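Local coordinates for pyridoxal kinase (Entamoeba histolytica, PDB 4S1H), which probably phosphorylates pyridoxal to pyridoxal 5'-phosphate with ATP as phosphate donor, as a member of the ribokinase-like pyridoxine kinase family, at residues I188-F193 with N201-I206; A237-I242 with E272-T277. All blocks are in the same frame, centred on the assembly; numbering follows the deposited sequence.

Interaction 1 (I188-F193 with N201-I206)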
loop_
_atom_site.group_PDB
_atom_site.type_symbol
_atom_site.label_atom_id
_atom_site.label_comp_id
_atom_site.label_asym_id
_atom_site.label_seq_id
_atom_site.Cartn_x
_atom_site.Cartn_y
_atom_site.Cartn_z
ATOM N N ILE A 188 -18.765 23.684 -2.861
ATOM C CA ILE A 188 -19.484 23.211 -4.054
ATOM C C ILE A 188 -18.586 22.364 -4.919
ATOM O O ILE A 188 -17.440 22.723 -5.165
ATOM C CB ILE A 188 -20.011 24.361 -4.933
ATOM C CG1 ILE A 188 -20.696 25.384 -4.072
ATOM C CG2 ILE A 188 -20.929 23.794 -6.012
ATOM C CD1 ILE A 188 -21.803 24.853 -3.190
ATOM N N LEU A 189 -19.106 21.206 -5.327
ATOM C CA LEU A 189 -18.507 20.368 -6.319
ATOM C C LEU A 189 -19.244 20.621 -7.622
ATOM O O LEU A 189 -20.460 20.739 -7.612
ATOM C CB LEU A 189 -18.598 18.901 -5.879
ATOM C CG LEU A 189 -18.234 17.805 -6.861
ATOM C CD1 LEU A 189 -17.555 16.643 -6.113
ATOM C CD2 LEU A 189 -19.453 17.321 -7.630
ATOM N N LEU A 190 -18.505 20.738 -8.720
ATOM C CA LEU A 190 -19.062 20.921 -10.053
ATOM C C LEU A 190 -18.627 19.760 -10.949
ATOM O O LEU A 190 -17.434 19.371 -10.947
ATOM C CB LEU A 190 -18.596 22.249 -10.638
ATOM C CG LEU A 190 -18.806 22.446 -12.146
ATOM C CD1 LEU A 190 -20.276 22.646 -12.485
ATOM C CD2 LEU A 190 -17.958 23.621 -12.590
ATOM N N CYS A 191 -19.572 19.129 -11.644
ATOM C CA CYS A 191 -19.249 18.130 -12.667
ATOM C C CYS A 191 -19.650 18.710 -14.005
ATOM O O CYS A 191 -20.835 19.002 -14.219
ATOM C CB CYS A 191 -19.995 16.846 -12.442
ATOM S SG CYS A 191 -19.292 15.488 -13.392
ATOM N N SER A 192 -18.661 18.898 -14.876
ATOM C CA SER A 192 -18.841 19.612 -16.132
ATOM C C SER A 192 -18.461 18.657 -17.264
ATOM O O SER A 192 -17.400 18.047 -17.232
ATOM C CB SER A 192 -17.918 20.812 -16.171
ATOM O OG SER A 192 -17.958 21.511 -17.415
ATOM N N PHE A 193 -19.300 18.626 -18.304
ATOM C CA PHE A 193 -19.124 17.758 -19.463
ATOM C C PHE A 193 -18.858 18.577 -20.719
ATOM O O PHE A 193 -19.516 19.624 -20.973
ATOM C CB PHE A 193 -20.344 16.876 -19.690
ATOM C CG PHE A 193 -20.624 15.943 -18.574
ATOM C CD1 PHE A 193 -21.373 16.347 -17.488
ATOM C CD2 PHE A 193 -20.123 14.640 -18.607
ATOM C CE1 PHE A 193 -21.645 15.496 -16.449
ATOM C CE2 PHE A 193 -20.388 13.773 -17.557
ATOM C CZ PHE A 193 -21.133 14.195 -16.470
ATOM N N ASN A 201 -24.660 18.654 -16.745
ATOM C CA ASN A 201 -23.802 19.230 -15.738
ATOM C C ASN A 201 -24.541 19.337 -14.420
ATOM O O ASN A 201 -25.758 19.630 -14.390
ATOM C CB ASN A 201 -23.365 20.669 -16.126
ATOM C CG ASN A 201 -22.373 20.699 -17.277
ATOM O OD1 ASN A 201 -21.924 19.652 -17.775
ATOM N ND2 ASN A 201 -22.023 21.892 -17.706
ATOM N N PHE A 202 -23.803 19.202 -13.317
ATOM C CA PHE A 202 -24.406 19.277 -12.006
ATOM C C PHE A 202 -23.463 19.805 -10.937
ATOM O O PHE A 202 -22.228 19.819 -11.111
ATOM C CB PHE A 202 -24.998 17.929 -11.573
ATOM C CG PHE A 202 -23.981 16.848 -11.298
ATOM C CD1 PHE A 202 -23.418 16.654 -10.019
ATOM C CD2 PHE A 202 -23.676 15.964 -12.300
ATOM C CE1 PHE A 202 -22.523 15.608 -9.788
ATOM C CE2 PHE A 202 -22.793 14.911 -12.079
ATOM C CZ PHE A 202 -22.219 14.725 -10.824
ATOM N N THR A 203 -24.078 20.267 -9.853
ATOM C CA THR A 203 -23.355 20.620 -8.635
ATOM C C THR A 203 -23.882 19.843 -7.438
ATOM O O THR A 203 -24.975 19.275 -7.468
ATOM C CB THR A 203 -23.394 22.134 -8.327
ATOM O OG1 THR A 203 -24.748 22.604 -8.224
ATOM C CG2 THR A 203 -22.648 22.933 -9.385
ATOM N N ILE A 204 -23.039 19.745 -6.411
ATOM C CA ILE A 204 -23.415 19.211 -5.116
ATOM C C ILE A 204 -22.891 20.188 -4.083
ATOM O O ILE A 204 -21.715 20.602 -4.161
ATOM C CB ILE A 204 -22.757 17.829 -4.852
ATOM C CG1 ILE A 204 -23.149 16.828 -5.951
ATOM C CG2 ILE A 204 -23.113 17.301 -3.457
ATOM C CD1 ILE A 204 -22.596 15.428 -5.800
ATOM N N LYS A 205 -23.756 20.539 -3.129
ATOM C CA LYS A 205 -23.411 21.435 -2.016
ATOM C C LYS A 205 -23.084 20.586 -0.771
ATOM O O LYS A 205 -23.899 19.765 -0.342
ATOM C CB LYS A 205 -24.552 22.405 -1.740
ATOM C CG LYS A 205 -24.212 23.469 -0.708
ATOM C CD LYS A 205 -25.400 24.363 -0.383
ATOM C CE LYS A 205 -25.989 25.067 -1.562
ATOM N NZ LYS A 205 -25.011 25.812 -2.383
ATOM N N ILE A 206 -21.899 20.809 -0.212
ATOM C CA ILE A 206 -21.387 20.044 0.928
ATOM C C ILE A 206 -21.088 21.004 2.091
ATOM O O ILE A 206 -20.300 21.916 1.919
ATOM C CB ILE A 206 -20.085 19.348 0.539
ATOM C CG1 ILE A 206 -20.341 18.406 -0.652
ATOM C CG2 ILE A 206 -19.497 18.584 1.726
ATOM C CD1 ILE A 206 -19.176 18.291 -1.614
HETATM O O HOH W 1 -20.054 22.027 -19.836
#
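Cys-191 and Phe-202 face each other as a hydrogen-bonded pair in an antiparallel beta hairpin, and the packing is close there. Phe-202 carries CG between its backbone N and carbonyl carbon (chi1 68°), which swings the ring back across the neighbouring strand. Cys-191 CB then sits over one ring face, 3.6 Å from the centroid of the Phe-202 ring, a CH-pi contact, while SG approaches the same ring obliquely. Cys-191 N donates almost straight to Phe-202 O at 2.8 Å; the return bond, Phe-202 N to Cys-191 O, is longer at 3.1 Å. Leu-189 and Ile-204 form the next hydrogen-bonded pair, with Leu-189 CD2 lying alongside Ile-204 CG1 at 4.1 Å.

The other face is looser at its Lys-205 end. Ile-188 CD1 lies beside the lysine, whose chain bends at its last two torsions so that NZ comes back to 3.4 Å from that methyl; Lys-205 itself is exposed. Thr-203, partly exposed, rests its CB on Ile-188 CG2. Where the strands part, Asn-201 takes over from the backbone: Phe-193 N donates to Asn-201 OD1 at 2.9 Å, from a position tilted out of the amide plane, and OD1 also lies at the edge of the Phe-193 ring. A water accepts from Asn-201 ND2 and donates to Phe-193 O.

Ile-206 touches the bound ADP, so the hairpin supplies part of that pocket's wall. Helix 158-170 covers the Ile-188 and Leu-190 face, and its His-169 bonds Ser-192 OG. Helix 234-250 lies against Leu-189, Phe-202 and Ile-206, while strands 175-183 and 277-278 flank the hairpin.

Interaction 2 (A237-I242 with E272-T277); sequences AVNRAI and ESFTIT. With ADP (adenosine-5'-diphosphate), chain C.
Residues 237-242 of helix 234-250 run beside the irregular segment 272-277, their CA atoms coming closest, 5.0 Å, at Arg-240 and Glu-272. In this ribokinase-like fold the contact packs a helix against a loop beside the ADP pocket, round the amide of Asn-239. With its CG anti to the backbone N (chi1 -158°), Asn-239 reaches off the helix and pairs with both polar backbone atoms of Phe-274. Phe-274 N donates to Asn-239 OD1 at 3.2 Å, in the carbonyl plane and on a lone pair. In return Asn-239 ND2 donates to Phe-274 O at 2.8 Å; that oxygen lies near the amide plane, although the donor stands well above the plane of the Phe-274 carbonyl. The two bonds together fix the rotation of the buried amide. A water accepts a further ND2 hydrogen and donates to Glu-272 OE1, which also bonds His-236.

Glu-272 lays its CB against the Asn-239 amide, 3.6 Å from CG of Asn-239, and crosses to Arg-240. There OE2 forms a salt bridge, accepting the NE hydrogen of Arg-240 at 3.1 Å on its anti lone pair. The oxygen sits at the guanidinium edge, near its plane, but the carboxylate is turned 53° against that plane. Arg-240 also makes a cation-pi contact with Trp-227 of helix 216-229.

On the nucleotide side, the Phe-274 ring and Ile-242 side chain cross at about a right angle, with Ile-242 CG2 3.6 Å from Phe-274 CE1. The two branches of Ile-242 diverge: CG2 packs on Phe-274, and CD1 reaches the ribose of ADP, 3.4 Å from its O3' atom.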
loop_
_atom_site.group_PDB
_atom_site.type_symbol
_atom_site.label_atom_id
_atom_site.label_comp_id
_atom_site.label_asym_id
_atom_site.label_seq_id
_atom_site.Cartn_x
_atom_site.Cartn_y
_atom_site.Cartn_z
ATOM N N ALA A 237 -21.768 7.367 -8.588
ATOM C CA ALA A 237 -20.406 7.125 -8.086
ATOM C C ALA A 237 -19.905 8.347 -7.320
ATOM O O ALA A 237 -19.376 8.239 -6.228
ATOM C CB ALA A 237 -19.442 6.759 -9.217
ATOM N N VAL A 238 -20.143 9.530 -7.883
ATOM C CA VAL A 238 -19.715 10.759 -7.207
ATOM C C VAL A 238 -20.452 10.949 -5.868
ATOM O O VAL A 238 -19.840 11.253 -4.826
ATOM C CB VAL A 238 -19.956 12.001 -8.080
ATOM C CG1 VAL A 238 -19.722 13.297 -7.299
ATOM C CG2 VAL A 238 -19.061 11.980 -9.310
ATOM N N ASN A 239 -21.770 10.738 -5.886
ATOM C CA ASN A 239 -22.593 10.921 -4.679
ATOM C C ASN A 239 -22.176 9.942 -3.588
ATOM O O ASN A 239 -22.010 10.313 -2.441
ATOM C CB ASN A 239 -24.071 10.770 -5.037
ATOM C CG ASN A 239 -24.998 11.441 -4.032
ATOM O OD1 ASN A 239 -24.695 11.550 -2.833
ATOM N ND2 ASN A 239 -26.159 11.824 -4.500
ATOM N N ARG A 240 -21.952 8.680 -3.963
ATOM C CA ARG A 240 -21.488 7.687 -2.982
ATOM C C ARG A 240 -20.133 8.064 -2.410
ATOM O O ARG A 240 -19.904 7.964 -1.213
ATOM C CB ARG A 240 -21.374 6.307 -3.610
ATOM C CG ARG A 240 -22.701 5.679 -3.940
ATOM C CD ARG A 240 -22.520 4.261 -4.480
ATOM N NE ARG A 240 -23.783 3.703 -4.919
ATOM C CZ ARG A 240 -23.970 2.440 -5.338
ATOM N NH1 ARG A 240 -22.966 1.588 -5.379
ATOM N NH2 ARG A 240 -25.185 2.041 -5.701
ATOM N N ALA A 241 -19.236 8.526 -3.277
ATOM C CA ALA A 241 -17.895 8.880 -2.873
ATOM C C ALA A 241 -17.908 10.076 -1.915
ATOM O O ALA A 241 -17.279 10.012 -0.856
ATOM C CB ALA A 241 -16.998 9.130 -4.075
ATOM N N ILE A 242 -18.691 11.112 -2.234
ATOM C CA ILE A 242 -18.760 12.293 -1.385
ATOM C C ILE A 242 -19.438 11.963 -0.066
ATOM O O ILE A 242 -19.025 12.452 0.984
ATOM C CB ILE A 242 -19.511 13.440 -2.115
ATOM C CG1 ILE A 242 -18.683 13.852 -3.341
ATOM C CG2 ILE A 242 -19.899 14.593 -1.178
ATOM C CD1 ILE A 242 -17.532 14.790 -3.122
ATOM N N GLU A 272 -26.302 7.531 -0.687
ATOM C CA GLU A 272 -26.137 8.707 -1.514
ATOM C C GLU A 272 -26.891 9.814 -0.798
ATOM O O GLU A 272 -28.066 10.061 -1.078
ATOM C CB GLU A 272 -26.664 8.425 -2.922
ATOM C CG GLU A 272 -25.869 7.311 -3.589
ATOM C CD GLU A 272 -26.305 6.967 -4.988
ATOM O OE1 GLU A 272 -26.964 7.811 -5.636
ATOM O OE2 GLU A 272 -25.937 5.853 -5.443
ATOM N N SER A 273 -26.190 10.491 0.100
ATOM C CA SER A 273 -26.765 11.429 1.062
ATOM C C SER A 273 -26.963 12.837 0.538
ATOM O O SER A 273 -27.590 13.652 1.227
ATOM C CB SER A 273 -25.854 11.570 2.282
ATOM O OG SER A 273 -25.294 10.358 2.623
ATOM N N PHE A 274 -26.397 13.155 -0.628
ATOM C CA PHE A 274 -26.473 14.531 -1.158
ATOM C C PHE A 274 -27.389 14.576 -2.334
ATOM O O PHE A 274 -27.743 13.576 -2.927
ATOM C CB PHE A 274 -25.085 15.016 -1.562
ATOM C CG PHE A 274 -24.168 15.186 -0.404
ATOM C CD1 PHE A 274 -23.383 14.147 0.069
ATOM C CD2 PHE A 274 -24.128 16.417 0.252
ATOM C CE1 PHE A 274 -22.568 14.346 1.165
ATOM C CE2 PHE A 274 -23.306 16.610 1.334
ATOM C CZ PHE A 274 -22.526 15.582 1.786
ATOM N N THR A 275 -27.810 15.789 -2.655
ATOM C CA THR A 275 -28.669 16.025 -3.779
ATOM C C THR A 275 -27.812 16.362 -4.986
ATOM O O THR A 275 -26.939 17.234 -4.904
ATOM C CB THR A 275 -29.633 17.191 -3.454
ATOM O OG1 THR A 275 -30.414 16.846 -2.300
ATOM C CG2 THR A 275 -30.561 17.478 -4.610
ATOM N N ILE A 276 -28.084 15.682 -6.097
ATOM C CA ILE A 276 -27.537 16.029 -7.413
ATOM C C ILE A 276 -28.375 17.167 -7.964
ATOM O O ILE A 276 -29.578 17.005 -8.238
ATOM C CB ILE A 276 -27.638 14.839 -8.405
ATOM C CG1 ILE A 276 -26.790 13.684 -7.885
ATOM C CG2 ILE A 276 -27.206 15.236 -9.818
ATOM C CD1 ILE A 276 -25.343 14.043 -7.678
ATOM N N THR A 277 -27.751 18.337 -8.109
ATOM C CA THR A 277 -28.476 19.515 -8.632
ATOM C C THR A 277 -28.034 19.843 -10.040
ATOM O O THR A 277 -26.917 20.325 -10.247
ATOM C CB THR A 277 -28.224 20.686 -7.703
ATOM O OG1 THR A 277 -28.665 20.311 -6.382
ATOM C CG2 THR A 277 -28.964 21.984 -8.192
HETATM P PB ADP C . -8.001 18.126 -2.277
HETATM O O1B ADP C . -7.930 19.592 -1.914
HETATM O O2B ADP C . -7.291 17.226 -1.280
HETATM O O3B ADP C . -7.679 17.903 -3.722
HETATM P PA ADP C . -10.812 18.639 -1.788
HETATM O O1A ADP C . -11.433 19.125 -3.070
HETATM O O2A ADP C . -10.399 19.632 -0.753
HETATM O O3A ADP C . -9.541 17.696 -2.136
HETATM O "O5'" ADP C . -11.772 17.588 -1.097
HETATM C "C5'" ADP C . -12.291 16.443 -1.742
HETATM C "C4'" ADP C . -13.644 16.182 -1.143
HETATM O "O4'" ADP C . -13.507 15.989 0.265
HETATM C "C3'" ADP C . -14.572 17.380 -1.310
HETATM O "O3'" ADP C . -15.318 17.291 -2.530
HETATM C "C2'" ADP C . -15.420 17.297 -0.078
HETATM O "O2'" ADP C . -16.486 16.383 -0.292
HETATM C "C1'" ADP C . -14.501 16.710 0.978
HETATM N N9 ADP C . -13.868 17.700 1.881
HETATM C C8 ADP C . -12.614 18.171 1.883
HETATM N N7 ADP C . -12.410 19.048 2.898
HETATM C C5 ADP C . -13.567 19.131 3.570
HETATM C C6 ADP C . -14.058 19.860 4.764
HETATM N N6 ADP C . -13.228 20.696 5.422
HETATM N N1 ADP C . -15.343 19.663 5.127
HETATM C C2 ADP C . -16.174 18.822 4.449
HETATM N N3 ADP C . -15.786 18.123 3.363
HETATM C C4 ADP C . -14.520 18.240 2.897
HETATM O O HOH W 2 -26.985 10.442 -6.943
#

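From the N terminus, the chain first passes through the region that includes the mixed sheet, then reaches interaction 1, which closes the short seven-residue turn of the hairpin 186-193/202-207. Interaction 2 follows in series, neither nesting with it nor crossing it: 237-242 lies on the next helix but one, and the rest of that helix and a long loop, 29 residues in all, bring the chain back at 272-277. The two then meet directly. Thr-203 N probably bonds Thr-277 O at 2.9 Å, so the returning chain pairs with strand 202-207 on the side away from strand 186-193, and Leu-189 CD1 packs on Ile-242 CD1. They join the antiparallel sheet, helix 234-250 and the C-terminal segment beside the ADP pocket.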